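Long-range contacts in Exo-poly-alpha-D-galacturonosidase (Thermotoga maritima, PDB 3JUR), which probably hydrolyses polygalacturonic acid in pectin, acting on chain ends as an exo-polygalacturonase of glycosyl hydrolase family 28: residues F342-V347 with F377-K382; K387-I392 with E411-S416; I403-T408 with E427-N432; F421-M426 with K438-G443. One frame throughout, in Å; residues are numbered along the deposited sequence. Where two conformers were deposited one is given.

Contact 1: residues F342-V347 with F377-K382; sequences FFIDNV and FVKNLK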
loop_
_atom_site.group_PDB
_atom_site.type_symbol
_atom_site.label_atom_id
_atom_site.label_comp_id
_atom_site.label_asym_id
_atom_site.label_seq_id
_atom_site.Cartn_x
_atom_site.Cartn_y
_atom_site.Cartn_z
ATOM N N PHE D 342 24.647 -11.161 -7.269
ATOM C CA PHE D 342 24.205 -9.939 -6.614
ATOM C C PHE D 342 23.694 -8.936 -7.632
ATOM O O PHE D 342 24.442 -8.485 -8.494
ATOM C CB PHE D 342 25.350 -9.325 -5.793
ATOM C CG PHE D 342 25.812 -10.191 -4.665
ATOM C CD1 PHE D 342 25.307 -10.011 -3.386
ATOM C CD2 PHE D 342 26.740 -11.202 -4.887
ATOM C CE1 PHE D 342 25.731 -10.816 -2.335
ATOM C CE2 PHE D 342 27.162 -12.024 -3.842
ATOM C CZ PHE D 342 26.661 -11.829 -2.568
ATOM N N PHE D 343 22.417 -8.592 -7.509
ATOM C CA PHE D 343 21.717 -7.722 -8.450
ATOM C C PHE D 343 21.262 -6.503 -7.649
ATOM O O PHE D 343 20.182 -6.512 -7.054
ATOM C CB PHE D 343 20.525 -8.485 -9.056
ATOM C CG PHE D 343 19.959 -7.869 -10.301
ATOM C CD1 PHE D 343 20.669 -7.902 -11.503
ATOM C CD2 PHE D 343 18.698 -7.276 -10.284
ATOM C CE1 PHE D 343 20.133 -7.330 -12.669
ATOM C CE2 PHE D 343 18.158 -6.708 -11.429
ATOM C CZ PHE D 343 18.871 -6.743 -12.628
ATOM N N ILE D 344 22.102 -5.465 -7.631
ATOM C CA ILE D 344 21.984 -4.360 -6.671
ATOM C C ILE D 344 21.828 -3.007 -7.350
ATOM O O ILE D 344 22.561 -2.697 -8.288
ATOM C CB ILE D 344 23.268 -4.260 -5.774
ATOM C CG1 ILE D 344 23.703 -5.638 -5.248
ATOM C CG2 ILE D 344 23.090 -3.241 -4.629
ATOM C CD1 ILE D 344 22.708 -6.312 -4.323
ATOM N N ASP D 345 20.910 -2.188 -6.836
ATOM C CA ASP D 345 20.729 -0.791 -7.283
ATOM C C ASP D 345 20.320 -0.652 -8.748
ATOM O O ASP D 345 20.644 0.339 -9.396
ATOM C CB ASP D 345 21.995 0.047 -7.016
ATOM C CG ASP D 345 22.358 0.098 -5.551
ATOM O OD1 ASP D 345 21.439 0.014 -4.702
ATOM O OD2 ASP D 345 23.565 0.226 -5.242
ATOM N N ASN D 346 19.594 -1.635 -9.258
ATOM C CA ASN D 346 19.220 -1.632 -10.666
ATOM C C ASN D 346 17.848 -1.040 -10.904
ATOM O O ASN D 346 17.015 -1.007 -9.997
ATOM C CB ASN D 346 19.334 -3.038 -11.251
ATOM C CG ASN D 346 20.765 -3.548 -11.250
ATOM O OD1 ASN D 346 21.648 -2.936 -11.840
ATOM N ND2 ASN D 346 20.997 -4.673 -10.588
ATOM N N VAL D 347 17.637 -0.540 -12.118
ATOM C CA VAL D 347 16.350 -0.003 -12.537
ATOM C C VAL D 347 15.907 -0.761 -13.783
ATOM O O VAL D 347 16.682 -0.935 -14.724
ATOM C CB VAL D 347 16.420 1.522 -12.846
ATOM C CG1 VAL D 347 15.072 2.035 -13.313
ATOM C CG2 VAL D 347 16.885 2.312 -11.621
ATOM N N PHE D 377 20.814 -12.514 -4.562
ATOM C CA PHE D 377 20.447 -11.345 -3.776
ATOM C C PHE D 377 20.072 -10.171 -4.672
ATOM O O PHE D 377 20.867 -9.718 -5.509
ATOM C CB PHE D 377 21.584 -10.976 -2.803
ATOM C CG PHE D 377 22.070 -12.141 -1.984
ATOM C CD1 PHE D 377 21.375 -12.549 -0.847
ATOM C CD2 PHE D 377 23.203 -12.855 -2.367
ATOM C CE1 PHE D 377 21.811 -13.651 -0.096
ATOM C CE2 PHE D 377 23.649 -13.953 -1.624
ATOM C CZ PHE D 377 22.948 -14.350 -0.486
ATOM N N VAL D 378 18.832 -9.717 -4.510
ATOM C CA VAL D 378 18.323 -8.563 -5.215
ATOM C C VAL D 378 18.109 -7.501 -4.146
ATOM O O VAL D 378 17.389 -7.712 -3.162
ATOM C CB VAL D 378 16.999 -8.862 -5.969
ATOM C CG1 VAL D 378 16.446 -7.588 -6.617
ATOM C CG2 VAL D 378 17.197 -9.935 -7.036
ATOM N N LYS D 379 18.754 -6.358 -4.315
ATOM C CA LYS D 379 18.602 -5.294 -3.338
ATOM C C LYS D 379 18.488 -3.966 -4.053
ATOM O O LYS D 379 19.246 -3.686 -4.996
ATOM C CB LYS D 379 19.771 -5.308 -2.346
ATOM C CG LYS D 379 20.003 -4.001 -1.615
ATOM C CD LYS D 379 19.663 -4.083 -0.164
ATOM C CE LYS D 379 20.822 -4.622 0.633
ATOM N NZ LYS D 379 20.636 -4.366 2.087
ATOM N N ASN D 380 17.542 -3.148 -3.601
ATOM C CA ASN D 380 17.308 -1.818 -4.183
ATOM C C ASN D 380 17.001 -1.863 -5.680
ATOM O O ASN D 380 17.545 -1.082 -6.465
ATOM C CB ASN D 380 18.471 -0.855 -3.878
ATOM C CG ASN D 380 18.089 0.606 -4.063
ATOM O OD1 ASN D 380 16.948 0.995 -3.809
ATOM N ND2 ASN D 380 19.046 1.424 -4.509
ATOM N N LEU D 381 16.133 -2.797 -6.066
ATOM C CA LEU D 381 15.610 -2.844 -7.427
ATOM C C LEU D 381 14.359 -1.985 -7.510
ATOM O O LEU D 381 13.490 -2.031 -6.632
ATOM C CB LEU D 381 15.312 -4.289 -7.862
ATOM C CG LEU D 381 14.485 -4.557 -9.139
ATOM C CD1 LEU D 381 15.230 -4.091 -10.401
ATOM C CD2 LEU D 381 14.119 -6.031 -9.239
ATOM N N LYS D 382 14.291 -1.169 -8.554
ATOM C CA LYS D 382 13.083 -0.432 -8.867
ATOM C C LYS D 382 12.656 -0.876 -10.253
ATOM O O LYS D 382 13.416 -0.729 -11.233
ATOM C CB LYS D 382 13.327 1.075 -8.794
ATOM C CG LYS D 382 13.699 1.544 -7.386
ATOM C CD LYS D 382 13.824 3.043 -7.305
ATOM C CE LYS D 382 14.982 3.470 -6.405
ATOM N NZ LYS D 382 15.005 2.771 -5.100
HETATM O O HOH W 1 18.724 -4.348 -7.981
#
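Phe342 and Phe377 lie side by side on one face of two parallel strands, so that each ring fits beside its neighbour. Phe342 CE1 approaches Phe377 CD2 obliquely to 3.2 Å, yet the centroids are 5.0 Å apart with planes at 23°, slid until the rings barely overlap. Leu6, Ala7 and Ile10 of helix 6-16 press on the Phe342 ring. On the same face, the projecting Ile344 CD1 settles against Lys379 CB at 3.7 Å. The other face carries Phe343, whose CE2 meets Leu381 CD1 at the ring edge, 4.1 Å away, while Asn346 ND2 is seated over the ring centre; this amide is held at both ends by strand 309-320, ND2 donating to Ala314 O and OD1 accepting from Asn317 N.

Beyond the strands both chains bend, and a water fills the angle, donating to Phe343 O and Lys379 O and accepting from Asn346 N. There, with CG opposite the backbone N (chi1 -162°), the Asn380 amide reaches across to Asp345: Asn380 ND2 donates a hydrogen bond to Asp345 OD1 (2.8 Å) from above the carboxylate plane, amide and carboxylate nearly perpendicular. Asn380 OD1 accepts from Lys382 NZ at 2.9 Å. With an alanine here, Asp345 OD1 would probably lose this donor and Lys382 NZ this acceptor, leaving both less firmly held. Parallel strands at 7° fit the right-handed parallel beta-helix of family 28, whose successive coils stack in register.

Contact 2: residues K387-I392 with E411-S416; sequences KYAVRI and EGAKIS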
loop_
_atom_site.group_PDB
_atom_site.type_symbol
_atom_site.label_atom_id
_atom_site.label_comp_id
_atom_site.label_asym_id
_atom_site.label_seq_id
_atom_site.Cartn_x
_atom_site.Cartn_y
_atom_site.Cartn_z
ATOM N N LYS D 387 4.511 -9.733 -16.944
ATOM C CA LYS D 387 3.556 -10.797 -16.640
ATOM C C LYS D 387 3.819 -11.306 -15.227
ATOM O O LYS D 387 2.877 -11.627 -14.500
ATOM C CB LYS D 387 3.656 -11.934 -17.671
ATOM C CG LYS D 387 3.100 -11.547 -19.030
ATOM C CD LYS D 387 3.667 -12.373 -20.183
ATOM C CE LYS D 387 3.263 -11.740 -21.519
ATOM N NZ LYS D 387 3.781 -12.491 -22.702
ATOM N N TYR D 388 5.102 -11.363 -14.855
ATOM C CA TYR D 388 5.547 -11.778 -13.518
ATOM C C TYR D 388 6.556 -10.800 -12.929
ATOM O O TYR D 388 7.452 -10.329 -13.631
ATOM C CB TYR D 388 6.223 -13.149 -13.576
ATOM C CG TYR D 388 5.317 -14.272 -14.017
ATOM C CD1 TYR D 388 4.728 -15.123 -13.080
ATOM C CD2 TYR D 388 5.048 -14.482 -15.374
ATOM C CE1 TYR D 388 3.896 -16.162 -13.486
ATOM C CE2 TYR D 388 4.219 -15.520 -15.795
ATOM C CZ TYR D 388 3.648 -16.353 -14.847
ATOM O OH TYR D 388 2.828 -17.365 -15.268
ATOM N N ALA D 389 6.414 -10.490 -11.646
ATOM C CA ALA D 389 7.484 -9.789 -10.940
ATOM C C ALA D 389 8.554 -10.810 -10.565
ATOM O O ALA D 389 9.733 -10.640 -10.888
ATOM C CB ALA D 389 6.941 -9.069 -9.685
ATOM N N VAL D 390 8.132 -11.874 -9.889
ATOM C CA VAL D 390 9.044 -12.933 -9.448
ATOM C C VAL D 390 8.496 -14.309 -9.862
ATOM O O VAL D 390 7.398 -14.708 -9.454
ATOM C CB VAL D 390 9.275 -12.904 -7.919
ATOM C CG1 VAL D 390 10.250 -13.999 -7.498
ATOM C CG2 VAL D 390 9.788 -11.546 -7.458
ATOM N N ARG D 391 9.265 -15.014 -10.689
ATOM C CA ARG D 391 8.922 -16.355 -11.129
ATOM C C ARG D 391 10.114 -17.274 -10.858
ATOM O O ARG D 391 11.157 -17.161 -11.511
ATOM C CB ARG D 391 8.562 -16.336 -12.615
ATOM C CG ARG D 391 8.020 -17.653 -13.160
ATOM C CD ARG D 391 7.768 -17.538 -14.656
ATOM N NE ARG D 391 7.266 -18.784 -15.218
ATOM C CZ ARG D 391 6.891 -18.954 -16.486
ATOM N NH1 ARG D 391 6.968 -17.959 -17.366
ATOM N NH2 ARG D 391 6.442 -20.139 -16.875
ATOM N N ILE D 392 9.967 -18.155 -9.863
ATOM C CA ILE D 392 11.074 -19.013 -9.418
ATOM C C ILE D 392 10.624 -20.466 -9.420
ATOM O O ILE D 392 9.701 -20.840 -8.700
ATOM C CB ILE D 392 11.620 -18.598 -8.014
ATOM C CG1 ILE D 392 12.233 -17.196 -8.079
ATOM C CG2 ILE D 392 12.654 -19.636 -7.488
ATOM C CD1 ILE D 392 12.472 -16.547 -6.717
ATOM N N GLU D 411 6.243 -2.563 -9.665
ATOM C CA GLU D 411 4.878 -2.128 -9.932
ATOM C C GLU D 411 4.385 -2.533 -11.311
ATOM O O GLU D 411 5.145 -2.522 -12.275
ATOM C CB GLU D 411 4.767 -0.605 -9.779
ATOM C CG GLU D 411 4.807 -0.135 -8.326
ATOM C CD GLU D 411 3.632 -0.658 -7.507
ATOM O OE1 GLU D 411 2.518 -0.759 -8.080
ATOM O OE2 GLU D 411 3.822 -0.968 -6.306
ATOM N N GLY D 412 3.105 -2.884 -11.392
ATOM C CA GLY D 412 2.457 -3.156 -12.674
ATOM C C GLY D 412 2.776 -4.512 -13.272
ATOM O O GLY D 412 2.648 -4.700 -14.478
ATOM N N ALA D 413 3.211 -5.454 -12.441
ATOM C CA ALA D 413 3.356 -6.833 -12.875
ATOM C C ALA D 413 2.025 -7.549 -12.646
ATOM O O ALA D 413 1.363 -7.319 -11.638
ATOM C CB ALA D 413 4.475 -7.518 -12.120
ATOM N N LYS D 414 1.623 -8.399 -13.583
ATOM C CA LYS D 414 0.336 -9.080 -13.462
ATOM C C LYS D 414 0.316 -10.073 -12.295
ATOM O O LYS D 414 -0.562 -10.006 -11.443
ATOM C CB LYS D 414 -0.074 -9.734 -14.787
ATOM C CG LYS D 414 -0.635 -8.717 -15.789
ATOM C CD LYS D 414 -0.943 -9.331 -17.160
ATOM C CE LYS D 414 0.231 -9.180 -18.127
ATOM N NZ LYS D 414 -0.222 -9.448 -19.534
ATOM N N ILE D 415 1.290 -10.977 -12.262
ATOM C CA ILE D 415 1.474 -11.883 -11.134
ATOM C C ILE D 415 2.675 -11.418 -10.308
ATOM O O ILE D 415 3.742 -11.145 -10.862
ATOM C CB ILE D 415 1.653 -13.339 -11.622
ATOM C CG1 ILE D 415 0.345 -13.827 -12.254
ATOM C CG2 ILE D 415 2.093 -14.267 -10.469
ATOM C CD1 ILE D 415 0.480 -15.051 -13.128
ATOM N N SER D 416 2.490 -11.295 -8.995
ATOM C CA SER D 416 3.594 -10.911 -8.098
ATOM C C SER D 416 4.601 -12.041 -7.895
ATOM O O SER D 416 5.799 -11.858 -8.123
ATOM C CB SER D 416 3.060 -10.433 -6.744
ATOM O OG SER D 416 2.257 -9.287 -6.917
#
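Tyr388 and Ile415 share a first torsion, with Tyr388 CG and Ile415 CG1 each opposite its own carbonyl carbon (chi1 -63° and -67°), and this lays the two side chains alongside each other, pointing the same way. Tyr388 CE1 then rests obliquely against Ile415 CD1 at 3.6 Å, and the CG2 branch of the isoleucine fills in beside Tyr388 CD1. One face of the tyrosine ring is covered by Arg391, whose CD stands 4.0 Å above its centre; the guanidinium is held by salt bridges to Glu354 and Glu393.

The backbones are joined in the parallel manner: Ile415 N donates to Lys387 O at 2.8 Å, and Ala389 N to Ile415 O at 2.9 Å. Next to them Val390 N reaches Ser416 O at 2.9 Å, a more bent bond of 143°. Two consecutive N-H groups, those of Ala389 and Val390, thus serve two consecutive carbonyls, which fits chains turning a corner together at Ala389 and Ser416. Such stacked corners, where one sheet of the parallel beta-helix passes to another, recur from coil to coil in this fold.

Inside the corner the methyls of Ala389 and Ala413 touch, CB to CB 3.8 Å, and Met431 packs on Ala389, Val390 and Ser416. At the exposed end Lys387 and Lys414 run side by side with their NZ atoms 5.9 Å apart; the like charges are probably eased on the Lys387 side by its salt bridge to Glu353.

Contact 3: residues I403-T408 with E427-N432; sequences ILISDT and ENVIMN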
loop_
_atom_site.group_PDB
_atom_site.type_symbol
_atom_site.label_atom_id
_atom_site.label_comp_id
_atom_site.label_asym_id
_atom_site.label_seq_id
_atom_site.Cartn_x
_atom_site.Cartn_y
_atom_site.Cartn_z
ATOM N N ILE D 403 17.072 -17.277 -1.772
ATOM C CA ILE D 403 16.821 -16.132 -2.626
ATOM C C ILE D 403 16.283 -15.019 -1.742
ATOM O O ILE D 403 15.288 -15.213 -1.029
ATOM C CB ILE D 403 15.810 -16.436 -3.778
ATOM C CG1 ILE D 403 16.159 -17.739 -4.514
ATOM C CG2 ILE D 403 15.722 -15.248 -4.744
ATOM C CD1 ILE D 403 17.557 -17.784 -5.180
ATOM N N LEU D 404 16.945 -13.866 -1.783
ATOM C CA LEU D 404 16.557 -12.719 -0.965
ATOM C C LEU D 404 16.357 -11.473 -1.822
ATOM O O LEU D 404 17.243 -11.087 -2.602
ATOM C CB LEU D 404 17.584 -12.465 0.152
ATOM C CG LEU D 404 17.303 -11.338 1.158
ATOM C CD1 LEU D 404 16.057 -11.625 1.987
ATOM C CD2 LEU D 404 18.510 -11.084 2.076
ATOM N N ILE D 405 15.174 -10.873 -1.689
ATOM C CA ILE D 405 14.828 -9.620 -2.346
ATOM C C ILE D 405 14.512 -8.587 -1.261
ATOM O O ILE D 405 13.651 -8.812 -0.407
ATOM C CB ILE D 405 13.626 -9.795 -3.308
ATOM C CG1 ILE D 405 13.931 -10.894 -4.331
ATOM C CG2 ILE D 405 13.297 -8.477 -4.006
ATOM C CD1 ILE D 405 12.745 -11.346 -5.148
ATOM N N SER D 406 15.223 -7.459 -1.278
ATOM C CA SER D 406 15.050 -6.466 -0.228
ATOM C C SER D 406 15.122 -5.034 -0.737
ATOM O O SER D 406 15.725 -4.763 -1.786
ATOM C CB SER D 406 16.055 -6.698 0.895
ATOM O OG SER D 406 17.364 -6.707 0.367
ATOM N N ASP D 407 14.492 -4.126 0.012
ATOM C CA ASP D 407 14.462 -2.698 -0.326
ATOM C C ASP D 407 14.074 -2.482 -1.793
ATOM O O ASP D 407 14.716 -1.715 -2.510
ATOM C CB ASP D 407 15.821 -2.048 -0.038
ATOM C CG ASP D 407 16.280 -2.249 1.399
ATOM O OD1 ASP D 407 15.428 -2.461 2.294
ATOM O OD2 ASP D 407 17.505 -2.172 1.638
ATOM N N THR D 408 13.030 -3.178 -2.230
ATOM C CA THR D 408 12.709 -3.294 -3.652
ATOM C C THR D 408 11.241 -2.948 -3.921
ATOM O O THR D 408 10.356 -3.291 -3.130
ATOM C CB THR D 408 13.087 -4.715 -4.170
ATOM O OG1 THR D 408 14.516 -4.808 -4.267
ATOM C CG2 THR D 408 12.464 -5.034 -5.536
ATOM N N GLU D 427 12.348 -8.682 2.209
ATOM C CA GLU D 427 12.404 -7.762 3.342
ATOM C C GLU D 427 12.246 -6.324 2.847
ATOM O O GLU D 427 12.962 -5.908 1.952
ATOM C CB GLU D 427 13.714 -7.944 4.119
ATOM C CG GLU D 427 13.875 -9.340 4.730
ATOM C CD GLU D 427 15.051 -9.466 5.693
ATOM O OE1 GLU D 427 15.732 -8.451 5.972
ATOM O OE2 GLU D 427 15.292 -10.599 6.175
ATOM N N ASN D 428 11.298 -5.580 3.425
ATOM C CA ASN D 428 11.004 -4.205 2.999
ATOM C C ASN D 428 10.771 -4.090 1.472
ATOM O O ASN D 428 11.524 -3.409 0.755
ATOM C CB ASN D 428 12.100 -3.229 3.493
ATOM C CG ASN D 428 11.800 -1.773 3.146
ATOM O OD1 ASN D 428 10.648 -1.336 3.218
ATOM N ND2 ASN D 428 12.839 -1.013 2.760
ATOM N N VAL D 429 9.736 -4.781 0.987
ATOM C CA VAL D 429 9.390 -4.775 -0.447
ATOM C C VAL D 429 7.985 -4.238 -0.697
ATOM O O VAL D 429 7.074 -4.435 0.111
ATOM C CB VAL D 429 9.491 -6.179 -1.120
ATOM C CG1 VAL D 429 10.923 -6.696 -1.123
ATOM C CG2 VAL D 429 8.546 -7.171 -0.438
ATOM N N ILE D 430 7.828 -3.549 -1.822
ATOM C CA ILE D 430 6.521 -3.139 -2.304
ATOM C C ILE D 430 6.313 -3.862 -3.629
ATOM O O ILE D 430 7.153 -3.784 -4.530
ATOM C CB ILE D 430 6.406 -1.594 -2.459
ATOM C CG1 ILE D 430 6.696 -0.893 -1.120
ATOM C CG2 ILE D 430 5.026 -1.204 -3.009
ATOM C CD1 ILE D 430 6.716 0.652 -1.165
ATOM N N MET D 431 5.206 -4.590 -3.726
ATOM C CA MET D 431 4.886 -5.375 -4.915
ATOM C C MET D 431 3.469 -5.082 -5.335
ATOM O O MET D 431 2.540 -5.423 -4.610
ATOM C CB MET D 431 5.009 -6.871 -4.626
ATOM C CG MET D 431 6.410 -7.384 -4.638
ATOM S SD MET D 431 6.444 -9.083 -5.254
ATOM C CE MET D 431 8.042 -9.015 -6.027
ATOM N N ASN D 432 3.307 -4.459 -6.503
ATOM C CA ASN D 432 1.994 -4.018 -6.997
ATOM C C ASN D 432 1.110 -3.445 -5.882
ATOM O O ASN D 432 -0.036 -3.863 -5.705
ATOM C CB ASN D 432 1.262 -5.158 -7.736
ATOM C CG ASN D 432 2.106 -5.785 -8.845
ATOM O OD1 ASN D 432 2.903 -5.115 -9.510
ATOM N ND2 ASN D 432 1.950 -7.089 -9.027
#
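Asp407 and Asn428 cross at about a right angle over a corner of the parallel beta-helix, where both residues take positive phi and the chain passes from one sheet to the next. Asn428 CG lies opposite its backbone N (chi1 -177°), which takes the amide over to Asp407. Their carboxylate and amide planes stand 67° apart. Asn428 ND2 points its N-H within its own amide plane at Asp407 OD1, 3.0 Å away, but meets that oxygen from above, 35° out of the carboxylate plane. The other end of the amide, OD1, accepts from Arg435, which fixes its flip. A leucine in place of Asp407 would probably leave Asn428 ND2 without this acceptor and the amide less firmly held.

Below the corner, Ile405 and Val429 also meet at about a right angle, Ile405 CG2 touching Val429 CG1 at 4.1 Å; Met426 and Val390 pack on Ile405 too. Leu404 instead slants across the Glu427 stem, its CD1 4.2 Å from Glu427 CG. The backbones follow the same bend: Glu427 N donates to Ile405 O at 2.9 Å, Asp407 N to Glu427 O at 3.0 Å, and Ile430 N to Thr408 O at 2.9 Å. Asn428 and Val429 also form a G1 beta bulge against strand 434-436. The turn has a clasp of its own within 403-408: Thr408 OG1 donates to Ser406 O at 2.8 Å and accepts from Leu381 N of the preceding coil.

Contact 4: residues F421-M426 with K438-G443; sequences FGQLGM and KLYIEG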
loop_
_atom_site.group_PDB
_atom_site.type_symbol
_atom_site.label_atom_id
_atom_site.label_comp_id
_atom_site.label_asym_id
_atom_site.label_seq_id
_atom_site.Cartn_x
_atom_site.Cartn_y
_atom_site.Cartn_z
ATOM N N PHE D 421 8.923 -25.176 -5.684
ATOM C CA PHE D 421 10.153 -25.822 -5.207
ATOM C C PHE D 421 11.277 -24.800 -4.996
ATOM O O PHE D 421 12.357 -24.876 -5.597
ATOM C CB PHE D 421 10.585 -26.950 -6.149
ATOM C CG PHE D 421 9.506 -27.980 -6.412
ATOM C CD1 PHE D 421 8.877 -28.644 -5.360
ATOM C CD2 PHE D 421 9.142 -28.302 -7.714
ATOM C CE1 PHE D 421 7.887 -29.606 -5.598
ATOM C CE2 PHE D 421 8.150 -29.266 -7.964
ATOM C CZ PHE D 421 7.525 -29.915 -6.903
ATOM N N GLY D 422 11.004 -23.834 -4.130
ATOM C CA GLY D 422 11.953 -22.779 -3.842
ATOM C C GLY D 422 11.788 -22.229 -2.444
ATOM O O GLY D 422 10.796 -22.503 -1.760
ATOM N N GLN D 423 12.774 -21.447 -2.035
ATOM C CA GLN D 423 12.809 -20.795 -0.739
ATOM C C GLN D 423 13.021 -19.309 -1.032
ATOM O O GLN D 423 14.073 -18.918 -1.529
ATOM C CB GLN D 423 13.960 -21.385 0.086
ATOM C CG GLN D 423 14.081 -20.890 1.530
ATOM C CD GLN D 423 15.416 -21.274 2.161
ATOM O OE1 GLN D 423 16.463 -21.212 1.510
ATOM N NE2 GLN D 423 15.383 -21.673 3.433
ATOM N N LEU D 424 12.004 -18.490 -0.772
ATOM C CA LEU D 424 12.070 -17.067 -1.102
ATOM C C LEU D 424 11.906 -16.203 0.145
ATOM O O LEU D 424 10.966 -16.388 0.930
ATOM C CB LEU D 424 11.013 -16.700 -2.166
ATOM C CG LEU D 424 10.816 -15.242 -2.609
ATOM C CD1 LEU D 424 12.053 -14.684 -3.302
ATOM C CD2 LEU D 424 9.573 -15.097 -3.518
ATOM N N GLY D 425 12.837 -15.270 0.319
ATOM C CA GLY D 425 12.720 -14.244 1.343
ATOM C C GLY D 425 12.634 -12.853 0.745
ATOM O O GLY D 425 13.341 -12.527 -0.227
ATOM N N MET D 426 11.750 -12.040 1.318
ATOM C CA MET D 426 11.617 -10.629 0.949
ATOM C C MET D 426 11.589 -9.775 2.217
ATOM O O MET D 426 10.920 -10.124 3.194
ATOM C CB MET D 426 10.360 -10.391 0.106
ATOM C CG MET D 426 10.259 -11.296 -1.131
ATOM S SD MET D 426 8.999 -10.810 -2.328
ATOM C CE MET D 426 9.881 -9.571 -3.254
ATOM N N LYS D 438 8.156 -8.269 5.897
ATOM C CA LYS D 438 8.739 -9.601 5.713
ATOM C C LYS D 438 7.845 -10.512 4.871
ATOM O O LYS D 438 6.646 -10.637 5.123
ATOM C CB LYS D 438 8.994 -10.275 7.064
ATOM C CG LYS D 438 10.234 -9.799 7.811
ATOM C CD LYS D 438 10.449 -10.591 9.111
ATOM C CE LYS D 438 11.017 -11.989 8.869
ATOM N NZ LYS D 438 12.385 -11.979 8.248
ATOM N N LEU D 439 8.421 -11.144 3.859
ATOM C CA LEU D 439 7.699 -12.179 3.132
ATOM C C LEU D 439 8.631 -13.343 2.899
ATOM O O LEU D 439 9.538 -13.261 2.057
ATOM C CB LEU D 439 7.092 -11.670 1.819
ATOM C CG LEU D 439 6.292 -12.687 0.983
ATOM C CD1 LEU D 439 5.214 -12.004 0.164
ATOM C CD2 LEU D 439 7.197 -13.492 0.066
ATOM N N TYR D 440 8.421 -14.408 3.673
ATOM C CA TYR D 440 9.201 -15.638 3.532
ATOM C C TYR D 440 8.291 -16.790 3.148
ATOM O O TYR D 440 7.298 -17.048 3.820
ATOM C CB TYR D 440 9.956 -15.985 4.817
ATOM C CG TYR D 440 10.646 -17.334 4.753
ATOM C CD1 TYR D 440 11.857 -17.484 4.087
ATOM C CD2 TYR D 440 10.078 -18.462 5.344
ATOM C CE1 TYR D 440 12.484 -18.704 4.017
ATOM C CE2 TYR D 440 10.699 -19.693 5.277
ATOM C CZ TYR D 440 11.903 -19.808 4.615
ATOM O OH TYR D 440 12.532 -21.029 4.548
ATOM N N ILE D 441 8.628 -17.471 2.057
ATOM C CA ILE D 441 7.856 -18.625 1.606
ATOM C C ILE D 441 8.805 -19.765 1.254
ATOM O O ILE D 441 9.779 -19.556 0.537
ATOM C CB ILE D 441 6.945 -18.312 0.373
ATOM C CG1 ILE D 441 5.936 -17.202 0.679
ATOM C CG2 ILE D 441 6.177 -19.559 -0.050
ATOM C CD1 ILE D 441 5.283 -16.582 -0.576
ATOM N N GLU D 442 8.528 -20.960 1.778
ATOM C CA GLU D 442 9.235 -22.169 1.351
ATOM C C GLU D 442 8.233 -23.204 0.862
ATOM O O GLU D 442 7.347 -23.624 1.608
ATOM C CB GLU D 442 10.100 -22.747 2.479
ATOM C CG GLU D 442 10.940 -23.949 2.044
ATOM C CD GLU D 442 11.932 -24.417 3.103
ATOM O OE1 GLU D 442 13.144 -24.391 2.803
ATOM O OE2 GLU D 442 11.511 -24.817 4.219
ATOM N N GLY D 443 8.379 -23.592 -0.400
ATOM C CA GLY D 443 7.509 -24.578 -1.020
ATOM C C GLY D 443 6.950 -24.126 -2.356
ATOM O O GLY D 443 7.700 -23.909 -3.320
#
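Leu424 and Ile441 form a reciprocal hydrogen-bonded pair between antiparallel strands: Leu424 N donates to Ile441 O at 2.8 Å, and Ile441 N returns a bond to Leu424 O, also at 2.8 Å. Two residues along, Leu439 N gives to Met426 O at 2.8 Å; the return bond, Met426 N to Leu439 O, is modelled very short and bent, so little rests on it. At the other end Gly443 N donates to Gly422 O at 3.0 Å, whereas Gly422 N to Gly443 O, 3.4 Å, is weak. Phe421 and Gly422 both face Gly443, a G1 beta bulge, and a side chain on Gly443 would collide with the Glu442 carbonyl oxygen.

The polar side chains gather on the face of Gln423, Tyr440 and Glu442. With CG opposite the backbone N (chi1 -175°) and the chain extended beyond it, the Gln423 amide comes beside the tyrosine: in the conformer of Tyr440 given, NE2 donates to Tyr440 OH at 3.1 Å, though a second conformer makes this bond doubtful. Gln423 OE1 accepts from Asp402 N, so the amide has a firm partner beside strand 400-406. Its plane lies only 5° from that of the Glu442 carboxylate, with Gln423 NE2 3.6 Å from Glu442 OE1. On the other face Met426 and Leu439 run side by side, CB against CB.

Strand 438-442 also pairs antiparallel with a strand of a third subunit. Backbone bonding therefore accounts for both flanks: one ends this sheet of the beta-helix, within the chain, with an antiparallel strand, while the other carries it across a tetramer interface.

How the contacts relate
All four contacts sit towards the C-terminal end of the beta-helix. Contacts 1 and 4 have half their touching residues buried and none exposed; contact 2, with two exposed lysines, and contact 3, with exposed Glu427, reach the surface. Contacts 1, 3 and 4 follow one another across the same strands: 372-379 pairs with 400-406, and 400-406 with 422-426. Contact 2 belongs to a different sheet, pairing strands 388-393 and 415-419, and meets contact 3 where Val390 packs on Met431 and Ala413 N bonds to Asn432 OD1. Contacts 1 to 3 are parallel; contact 4 alone is antiparallel. Acid-amide pairs mark the bends of contacts 1 and 3. Contacts 1 to 3 touch a second subunit, contact 4 a third.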